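Local coordinates for protein tRNA (guanine(6)-N2)-methyltransferase (Thermus thermophilus, PDB 3TMA) that transfers a methyl group from S-adenosyl-L-methionine to N2 of guanosine 6 in tRNA(Phe), with a THUMP domain fused to a Rossmann-fold methyltransferase domain, at residues R325-G330 / F349-L354; L198-P203 / V273-A278; E66-R71 / R172-R177. All coordinates share one frame; numbering follows the deposited sequence.

Contact 1: residues R325-G330 / F349-L354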
loop_
_atom_site.group_PDB
_atom_site.type_symbol
_atom_site.label_atom_id
_atom_site.label_comp_id
_atom_site.label_asym_id
_atom_site.label_seq_id
_atom_site.Cartn_x
_atom_site.Cartn_y
_atom_site.Cartn_z
ATOM N N ARG A 325 -10.145 -25.417 -1.371
ATOM C CA ARG A 325 -10.602 -26.592 -2.040
ATOM C C ARG A 325 -9.668 -27.081 -3.170
ATOM O O ARG A 325 -9.500 -28.292 -3.344
ATOM C CB ARG A 325 -12.015 -26.327 -2.586
ATOM C CG ARG A 325 -12.594 -27.409 -3.501
ATOM C CD ARG A 325 -13.382 -28.486 -2.740
ATOM N NE ARG A 325 -14.489 -27.884 -2.006
ATOM C CZ ARG A 325 -15.763 -28.249 -2.116
ATOM N NH1 ARG A 325 -16.683 -27.593 -1.427
ATOM N NH2 ARG A 325 -16.117 -29.274 -2.890
ATOM N N ALA A 326 -9.073 -26.152 -3.933
ATOM C CA ALA A 326 -8.202 -26.486 -5.053
ATOM C C ALA A 326 -6.741 -26.777 -4.698
ATOM O O ALA A 326 -5.949 -27.097 -5.585
ATOM C CB ALA A 326 -8.273 -25.360 -6.112
ATOM N N LEU A 327 -6.341 -26.525 -3.449
ATOM C CA LEU A 327 -4.937 -26.686 -3.040
ATOM C C LEU A 327 -4.477 -28.121 -3.183
ATOM O O LEU A 327 -5.133 -29.019 -2.639
ATOM C CB LEU A 327 -4.760 -26.309 -1.579
ATOM C CG LEU A 327 -4.546 -24.858 -1.187
ATOM C CD1 LEU A 327 -4.433 -24.711 0.341
ATOM C CD2 LEU A 327 -3.261 -24.332 -1.862
ATOM N N PRO A 328 -3.330 -28.359 -3.865
ATOM C CA PRO A 328 -2.853 -29.729 -3.785
ATOM C C PRO A 328 -2.205 -30.010 -2.431
ATOM O O PRO A 328 -1.744 -29.073 -1.752
ATOM C CB PRO A 328 -1.836 -29.831 -4.939
ATOM C CG PRO A 328 -1.378 -28.406 -5.180
ATOM C CD PRO A 328 -2.603 -27.557 -4.880
ATOM N N PRO A 329 -2.159 -31.289 -2.029
ATOM C CA PRO A 329 -1.664 -31.626 -0.684
ATOM C C PRO A 329 -0.127 -31.473 -0.503
ATOM O O PRO A 329 0.368 -31.480 0.634
ATOM C CB PRO A 329 -2.123 -33.087 -0.493
ATOM C CG PRO A 329 -2.383 -33.608 -1.885
ATOM C CD PRO A 329 -2.894 -32.412 -2.652
ATOM N N GLY A 330 0.619 -31.312 -1.591
ATOM C CA GLY A 330 2.043 -30.983 -1.472
ATOM C C GLY A 330 2.361 -29.586 -0.891
ATOM O O GLY A 330 3.518 -29.294 -0.615
ATOM N N PHE A 349 -2.781 -15.568 1.057
ATOM C CA PHE A 349 -2.299 -16.845 1.609
ATOM C C PHE A 349 -0.836 -16.999 1.266
ATOM O O PHE A 349 -0.449 -16.641 0.165
ATOM C CB PHE A 349 -3.086 -17.985 0.931
ATOM C CG PHE A 349 -4.549 -18.043 1.352
ATOM C CD1 PHE A 349 -4.905 -18.224 2.674
ATOM C CD2 PHE A 349 -5.562 -17.977 0.415
ATOM C CE1 PHE A 349 -6.286 -18.314 3.081
ATOM C CE2 PHE A 349 -6.933 -18.104 0.822
ATOM C CZ PHE A 349 -7.269 -18.252 2.157
ATOM N N VAL A 350 -0.036 -17.485 2.203
ATOM C CA VAL A 350 1.315 -17.909 1.907
ATOM C C VAL A 350 1.359 -19.429 1.987
ATOM O O VAL A 350 1.017 -20.010 3.022
ATOM C CB VAL A 350 2.362 -17.298 2.902
ATOM C CG1 VAL A 350 3.795 -17.729 2.507
ATOM C CG2 VAL A 350 2.257 -15.755 2.808
ATOM N N LEU A 351 1.799 -20.048 0.898
ATOM C CA LEU A 351 1.928 -21.503 0.810
ATOM C C LEU A 351 3.405 -21.850 0.726
ATOM O O LEU A 351 4.192 -21.095 0.141
ATOM C CB LEU A 351 1.217 -22.022 -0.449
ATOM C CG LEU A 351 -0.178 -21.444 -0.724
ATOM C CD1 LEU A 351 -0.609 -21.766 -2.140
ATOM C CD2 LEU A 351 -1.215 -21.931 0.279
ATOM N N GLU A 352 3.788 -22.958 1.347
ATOM C CA GLU A 352 5.139 -23.465 1.232
ATOM C C GLU A 352 5.076 -24.895 0.685
ATOM O O GLU A 352 4.291 -25.729 1.151
ATOM C CB GLU A 352 5.866 -23.462 2.599
ATOM C CG GLU A 352 7.286 -24.034 2.495
ATOM C CD GLU A 352 8.041 -24.114 3.837
ATOM O OE1 GLU A 352 7.431 -23.885 4.901
ATOM O OE2 GLU A 352 9.251 -24.457 3.828
ATOM N N LYS A 353 5.891 -25.169 -0.324
ATOM C CA LYS A 353 6.048 -26.537 -0.770
ATOM C C LYS A 353 6.797 -27.378 0.262
ATOM O O LYS A 353 7.960 -27.079 0.584
ATOM C CB LYS A 353 6.826 -26.577 -2.069
ATOM C CG LYS A 353 7.113 -28.011 -2.536
ATOM C CD LYS A 353 7.479 -27.997 -4.035
ATOM C CE LYS A 353 7.699 -29.427 -4.552
ATOM N NZ LYS A 353 7.947 -29.428 -6.057
ATOM N N LEU A 354 6.186 -28.500 0.659
ATOM C CA LEU A 354 6.771 -29.398 1.658
ATOM C C LEU A 354 7.870 -30.265 1.040
ATOM O O LEU A 354 7.860 -30.525 -0.179
ATOM C CB LEU A 354 5.687 -30.304 2.258
ATOM C CG LEU A 354 4.659 -29.606 3.157
ATOM C CD1 LEU A 354 3.418 -30.492 3.336
ATOM C CD2 LEU A 354 5.266 -29.265 4.520
ATOM O OXT LEU A 354 8.791 -30.732 1.738
HETATM O O HOH W 1 5.566 -30.995 -1.413
#
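G330 and L354 form the close end of this contact, with their CA atoms 5.9 Å apart, while L327 CA and L351 CA are 9.4 Å apart at the other end. The directions 327 to 330 and 351 to 354 differ by 27°. The chain turns back after G330 to enter strand 331-338, which pairs antiparallel with strand 347-353. These are the last two strands of the Rossmann-fold methyltransferase sheet, and 347-353 is inserted between 312-317 and 331-338. Within this pair backbone hydrogen bonds join V350 to R334 and E352 to A332. L354 N continues the same register by donating to G330 O at 3.1 Å. The bond is nearly straight at 177°, and the donor lies close to the line of the C=O.

At the L327 end side chains lie between the backbones. CD2 of L327 sits against both methyls of L351, 3.7 Å from its CD1 and 3.8 Å from its CD2. The two side chains cross at a slant. In each leucine CG is beside the backbone N and anti to the carbonyl carbon (chi1 -85° in L327), and each branched end is thereby carried into the gap between the backbones. L351 also rests on V313, F331 and L333. L354 follows the backbone bond, with its CB 3.7 Å from G330 O. K353 leads away, and its NZ is bonded to the carbonyls of L304 and L307.

Water 1 donates to G330 O at 2.8 Å and to L354 O at 2.6 Å. G330 O therefore accepts from both a backbone N-H and a water. The C-terminal residue is tied down through its main chain, and its carboxylate is linked back to the loop by solvent. The leucines meet through methyl groups alone, so their end is apolar and the polar chemistry lies at the C-terminal end.

Contact 2: residues L198-P203 / V273-A278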
loop_
_atom_site.group_PDB
_atom_site.type_symbol
_atom_site.label_atom_id
_atom_site.label_comp_id
_atom_site.label_asym_id
_atom_site.label_seq_id
_atom_site.Cartn_x
_atom_site.Cartn_y
_atom_site.Cartn_z
ATOM N N LEU A 198 5.559 -10.877 2.402
ATOM C CA LEU A 198 4.893 -12.036 3.016
ATOM C C LEU A 198 5.468 -13.364 2.504
ATOM O O LEU A 198 5.459 -14.346 3.211
ATOM C CB LEU A 198 3.389 -12.000 2.781
ATOM C CG LEU A 198 2.698 -10.859 3.514
ATOM C CD1 LEU A 198 1.294 -10.635 2.910
ATOM C CD2 LEU A 198 2.626 -11.226 5.022
ATOM N N ALA A 199 5.946 -13.377 1.268
ATOM C CA ALA A 199 6.599 -14.569 0.681
ATOM C C ALA A 199 8.076 -14.691 1.081
ATOM O O ALA A 199 8.745 -15.677 0.739
ATOM C CB ALA A 199 6.487 -14.550 -0.842
ATOM N N ASP A 200 8.564 -13.701 1.814
ATOM C CA ASP A 200 9.950 -13.658 2.268
ATOM C C ASP A 200 10.887 -13.786 1.055
ATOM O O ASP A 200 11.773 -14.619 1.046
ATOM C CB ASP A 200 10.205 -14.797 3.271
ATOM C CG ASP A 200 11.567 -14.683 3.968
ATOM O OD1 ASP A 200 12.208 -15.738 4.206
ATOM O OD2 ASP A 200 12.012 -13.545 4.238
ATOM N N ALA A 201 10.634 -13.014 0.001
ATOM C CA ALA A 201 11.553 -12.954 -1.144
ATOM C C ALA A 201 12.779 -12.073 -0.799
ATOM O O ALA A 201 12.607 -10.997 -0.248
ATOM C CB ALA A 201 10.859 -12.363 -2.332
ATOM N N ARG A 202 13.980 -12.514 -1.170
ATOM C CA ARG A 202 15.223 -11.800 -0.859
ATOM C C ARG A 202 16.089 -11.732 -2.109
ATOM O O ARG A 202 15.983 -12.599 -2.974
ATOM C CB ARG A 202 15.982 -12.536 0.241
ATOM C CG ARG A 202 15.295 -12.380 1.603
ATOM C CD ARG A 202 16.176 -12.936 2.690
ATOM N NE ARG A 202 16.358 -14.377 2.549
ATOM C CZ ARG A 202 15.484 -15.279 2.988
ATOM N NH1 ARG A 202 14.356 -14.876 3.561
ATOM N NH2 ARG A 202 15.728 -16.577 2.852
ATOM N N PRO A 203 16.963 -10.708 -2.204
ATOM C CA PRO A 203 17.846 -10.549 -3.366
ATOM C C PRO A 203 18.603 -11.835 -3.719
ATOM O O PRO A 203 19.195 -12.468 -2.837
ATOM C CB PRO A 203 18.833 -9.456 -2.900
ATOM C CG PRO A 203 17.975 -8.605 -1.988
ATOM C CD PRO A 203 17.159 -9.621 -1.216
ATOM N N VAL A 273 11.489 -21.780 -9.855
ATOM C CA VAL A 273 11.752 -20.502 -9.198
ATOM C C VAL A 273 11.681 -20.692 -7.670
ATOM O O VAL A 273 11.370 -21.796 -7.198
ATOM C CB VAL A 273 10.715 -19.383 -9.626
ATOM C CG1 VAL A 273 10.811 -19.059 -11.105
ATOM C CG2 VAL A 273 9.305 -19.764 -9.220
ATOM N N ASP A 274 11.967 -19.638 -6.896
ATOM C CA ASP A 274 11.942 -19.771 -5.430
ATOM C C ASP A 274 10.631 -19.244 -4.854
ATOM O O ASP A 274 10.245 -19.649 -3.768
ATOM C CB ASP A 274 13.098 -19.002 -4.798
ATOM C CG ASP A 274 14.455 -19.586 -5.179
ATOM O OD1 ASP A 274 14.718 -20.727 -4.753
ATOM O OD2 ASP A 274 15.225 -18.930 -5.924
ATOM N N ARG A 275 10.064 -18.226 -5.516
ATOM C CA ARG A 275 8.919 -17.485 -4.993
ATOM C C ARG A 275 7.967 -17.192 -6.135
ATOM O O ARG A 275 8.399 -16.826 -7.241
ATOM C CB ARG A 275 9.373 -16.129 -4.370
ATOM C CG ARG A 275 10.331 -16.229 -3.130
ATOM C CD ARG A 275 9.631 -17.045 -2.005
ATOM N NE ARG A 275 10.433 -17.053 -0.769
ATOM C CZ ARG A 275 11.273 -18.023 -0.435
ATOM N NH1 ARG A 275 11.449 -19.081 -1.234
ATOM N NH2 ARG A 275 11.928 -17.945 0.709
ATOM N N ILE A 276 6.672 -17.364 -5.889
ATOM C CA ILE A 276 5.648 -17.064 -6.905
ATOM C C ILE A 276 4.657 -16.093 -6.259
ATOM O O ILE A 276 4.187 -16.323 -5.138
ATOM C CB ILE A 276 4.904 -18.363 -7.346
ATOM C CG1 ILE A 276 5.925 -19.328 -7.968
ATOM C CG2 ILE A 276 3.754 -18.055 -8.332
ATOM C CD1 ILE A 276 5.288 -20.697 -8.414
ATOM N N LEU A 277 4.441 -14.948 -6.903
ATOM C CA LEU A 277 3.582 -13.908 -6.327
ATOM C C LEU A 277 2.392 -13.754 -7.260
ATOM O O LEU A 277 2.567 -13.339 -8.400
ATOM C CB LEU A 277 4.353 -12.562 -6.265
ATOM C CG LEU A 277 5.782 -12.664 -5.697
ATOM C CD1 LEU A 277 6.515 -11.292 -5.778
ATOM C CD2 LEU A 277 5.768 -13.179 -4.247
ATOM N N ALA A 278 1.208 -14.148 -6.803
ATOM C CA ALA A 278 0.121 -14.478 -7.746
ATOM C C ALA A 278 -1.143 -13.669 -7.416
ATOM O O ALA A 278 -1.595 -13.653 -6.265
ATOM C CB ALA A 278 -0.160 -15.933 -7.706
#
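R275 meets A199 and D200 through several polar contacts, each of them weak. Its NE donates to A199 O at 2.6 Å, but the N-H is bent to 127°. NE and NH2 also share D200 O, each at 3.3 Å. Both carbonyl oxygens lie near the guanidinium plane, at its edge. The other end of the group is held more firmly: NH1 donates to D274 O at 2.9 Å, in the guanidinium plane but above the carbonyl plane. A bend at chi2 (-59°) turns the chain back so that it can span D274 and the loop.

Two charged groups lie near R275 NH2: D200 OD1 at 4.1 Å, beyond a salt bridge, and R202 NH2, a like charge, at 4.6 Å. The arginine also faces the carbonyl end of helix 189-198, which would probably favour its positive charge. D200, just after the helix, has positive phi and completes a Schellman motif. Strand 275-278 lies between 207-209 and 312-317, in the parallel part of the Rossmann-fold sheet. It leads into N279, which by similarity binds S-adenosyl-L-methionine and opens an Asn-Pro-Pro motif, as in related N-methyltransferases.

The apolar contacts lie beside the arginine. A199 CB touches L277 CD2 at 3.7 Å, and L277 also packs on L196 of the helix. A201 CB rests on R275 CG at 4.0 Å, over the aliphatic part of the chain.

Contact 3: residues E66-R71 / R172-R177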
loop_
_atom_site.group_PDB
_atom_site.type_symbol
_atom_site.label_atom_id
_atom_site.label_comp_id
_atom_site.label_asym_id
_atom_site.label_seq_id
_atom_site.Cartn_x
_atom_site.Cartn_y
_atom_site.Cartn_z
ATOM N N GLU A 66 13.686 11.031 3.524
ATOM C CA GLU A 66 13.826 9.604 3.743
ATOM C C GLU A 66 12.451 8.897 3.892
ATOM O O GLU A 66 12.270 7.757 3.436
ATOM C CB GLU A 66 14.772 9.344 4.951
ATOM C CG GLU A 66 14.164 9.526 6.402
ATOM C CD GLU A 66 14.082 10.981 6.863
ATOM O OE1 GLU A 66 14.749 11.833 6.229
ATOM O OE2 GLU A 66 13.299 11.293 7.812
ATOM N N ALA A 67 11.466 9.614 4.434
ATOM C CA ALA A 67 10.164 9.024 4.658
ATOM C C ALA A 67 9.498 8.747 3.305
ATOM O O ALA A 67 8.714 7.820 3.167
ATOM C CB ALA A 67 9.308 9.970 5.489
ATOM N N LEU A 68 9.850 9.524 2.289
ATOM C CA LEU A 68 9.225 9.317 0.981
ATOM C C LEU A 68 9.716 8.051 0.246
ATOM O O LEU A 68 9.235 7.742 -0.842
ATOM C CB LEU A 68 9.425 10.531 0.086
ATOM C CG LEU A 68 8.891 11.860 0.643
ATOM C CD1 LEU A 68 9.429 13.051 -0.195
ATOM C CD2 LEU A 68 7.384 11.887 0.693
ATOM N N GLY A 69 10.650 7.323 0.843
ATOM C CA GLY A 69 11.190 6.100 0.247
ATOM C C GLY A 69 10.412 4.858 0.679
ATOM O O GLY A 69 10.768 3.708 0.309
ATOM N N LEU A 70 9.383 5.067 1.501
ATOM C CA LEU A 70 8.587 3.940 2.042
ATOM C C LEU A 70 7.845 3.250 0.913
ATOM O O LEU A 70 7.239 3.904 0.075
ATOM C CB LEU A 70 7.582 4.442 3.086
ATOM C CG LEU A 70 8.231 4.887 4.390
ATOM C CD1 LEU A 70 7.247 5.686 5.276
ATOM C CD2 LEU A 70 8.833 3.687 5.126
ATOM N N ARG A 71 7.937 1.931 0.863
ATOM C CA ARG A 71 7.258 1.169 -0.166
ATOM C C ARG A 71 5.919 0.575 0.288
ATOM O O ARG A 71 5.182 0.033 -0.540
ATOM C CB ARG A 71 8.176 0.056 -0.671
ATOM C CG ARG A 71 9.461 0.618 -1.276
ATOM C CD ARG A 71 9.273 0.648 -2.739
ATOM N NE ARG A 71 10.508 0.291 -3.390
ATOM C CZ ARG A 71 10.639 0.055 -4.685
ATOM N NH1 ARG A 71 9.576 0.022 -5.477
ATOM N NH2 ARG A 71 11.848 -0.202 -5.168
ATOM N N ARG A 172 0.695 13.496 -4.214
ATOM C CA ARG A 172 0.170 12.254 -4.742
ATOM C C ARG A 172 0.646 11.096 -3.809
ATOM O O ARG A 172 1.707 11.173 -3.216
ATOM C CB ARG A 172 0.650 12.026 -6.155
ATOM C CG ARG A 172 0.373 13.237 -7.045
ATOM C CD ARG A 172 0.791 12.974 -8.470
ATOM N NE ARG A 172 -0.194 12.129 -9.151
ATOM N N PRO A 173 -0.165 10.044 -3.672
ATOM C CA PRO A 173 0.268 8.902 -2.880
ATOM C C PRO A 173 1.578 8.278 -3.406
ATOM O O PRO A 173 1.812 8.229 -4.619
ATOM C CB PRO A 173 -0.883 7.892 -3.048
ATOM C CG PRO A 173 -2.046 8.646 -3.644
ATOM C CD PRO A 173 -1.476 9.849 -4.327
ATOM N N LEU A 174 2.399 7.769 -2.504
ATOM C CA LEU A 174 3.676 7.169 -2.878
ATOM C C LEU A 174 3.474 5.911 -3.699
ATOM O O LEU A 174 4.398 5.404 -4.333
ATOM C CB LEU A 174 4.473 6.800 -1.625
ATOM C CG LEU A 174 5.004 7.925 -0.754
ATOM C CD1 LEU A 174 5.649 7.346 0.498
ATOM C CD2 LEU A 174 6.008 8.803 -1.534
ATOM N N SER A 175 2.266 5.377 -3.644
ATOM C CA SER A 175 1.928 4.216 -4.393
ATOM C C SER A 175 1.677 4.497 -5.878
ATOM O O SER A 175 1.495 3.553 -6.658
ATOM C CB SER A 175 0.710 3.561 -3.756
ATOM O OG SER A 175 -0.272 4.540 -3.507
ATOM N N ARG A 176 1.738 5.766 -6.289
ATOM C CA ARG A 176 1.655 6.101 -7.725
ATOM C C ARG A 176 2.957 5.882 -8.510
ATOM O O ARG A 176 3.116 6.397 -9.611
ATOM C CB ARG A 176 1.201 7.542 -7.918
ATOM C CG ARG A 176 -0.187 7.791 -7.408
ATOM C CD ARG A 176 -1.235 7.388 -8.454
ATOM N NE ARG A 176 -2.446 8.193 -8.288
ATOM C CZ ARG A 176 -3.472 7.852 -7.514
ATOM N NH1 ARG A 176 -3.462 6.695 -6.863
ATOM N NH2 ARG A 176 -4.522 8.660 -7.408
ATOM N N ARG A 177 3.841 5.027 -8.014
ATOM C CA ARG A 177 4.979 4.597 -8.828
ATOM C C ARG A 177 4.537 3.662 -9.960
ATOM O O ARG A 177 3.459 3.021 -9.878
ATOM C CB ARG A 177 6.084 3.994 -7.954
ATOM C CG ARG A 177 5.625 2.892 -6.975
ATOM C CD ARG A 177 6.816 2.387 -6.183
ATOM N NE ARG A 177 6.444 1.274 -5.298
ATOM C CZ ARG A 177 5.856 1.413 -4.110
ATOM N NH1 ARG A 177 5.524 2.620 -3.665
ATOM N NH2 ARG A 177 5.565 0.340 -3.369
HETATM O O HOH W 2 4.750 3.248 -0.961
#
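R177 has its CG between its own backbone N and carbonyl carbon (chi1 51°), and its chain then runs extended to NE, which carries the guanidinium to R71. R71 bends at chi2 and chi3, and its end folds back toward R177. The contact lies where the THUMP-containing N-terminal part meets the chain leading into the Rossmann-fold methyltransferase domain. Segment 172-177 follows strand 162-168 and precedes helix 189-198.

R177 NH2 donates to R71 O at 2.9 Å. The donor lies in the carbonyl plane, on a lone pair, and the N-H angle is 146°. R71 CD covers one face of the R177 guanidinium, 3.6 Å above its plane and toward the rim. The two guanidinium planes are nearly perpendicular, 84° apart. R71 NH1 is 3.4 Å from R177 NE, and both are donors. They share an anion: each forms a salt bridge with E220 OE1, and R71 NH2 also bonds to S223. Both partners are in helix 216-225, which begins at T216, a residue that by similarity binds S-adenosyl-L-methionine. The pair thus connects the N-terminal part to a helix of the catalytic domain.

L174 makes the apolar contacts. Its CD2 is 4.0 Å from L68 CD2, its CD1 is 4.3 Å from L70 CB, and the side chains of L68 and L174 cross at about a right angle. The backbone carbonyl L68 O also lies against the CD2 methyl. R177 NH1 reaches back weakly to L174 O. It also donates at 2.9 Å to water 2, which lies in the guanidinium plane at its edge and in turn donates to L70 O at 2.8 Å.

In the fold
Along the chain contact 3 closes first, then contact 2, then contact 1; none is nested in another. Contacts 1 and 2 share the seven-stranded sheet of the methyltransferase domain. Their centres are about 15 Å apart, and they touch where V350 CG2 packs on L198 O at 3.5 Å. Strand 312-317 lies between their strands, 275-278 and 347-353. Contact 3 sits at the junction with the THUMP-containing part, its centre about 22 Å from that of contact 2 and about 33 Å from that of contact 1. Helix 189-198 joins the regions: it follows segment 172-177 and ends at contact 2. Contact 3 thus lies where the two parts meet, and the other two lie within the catalytic fold.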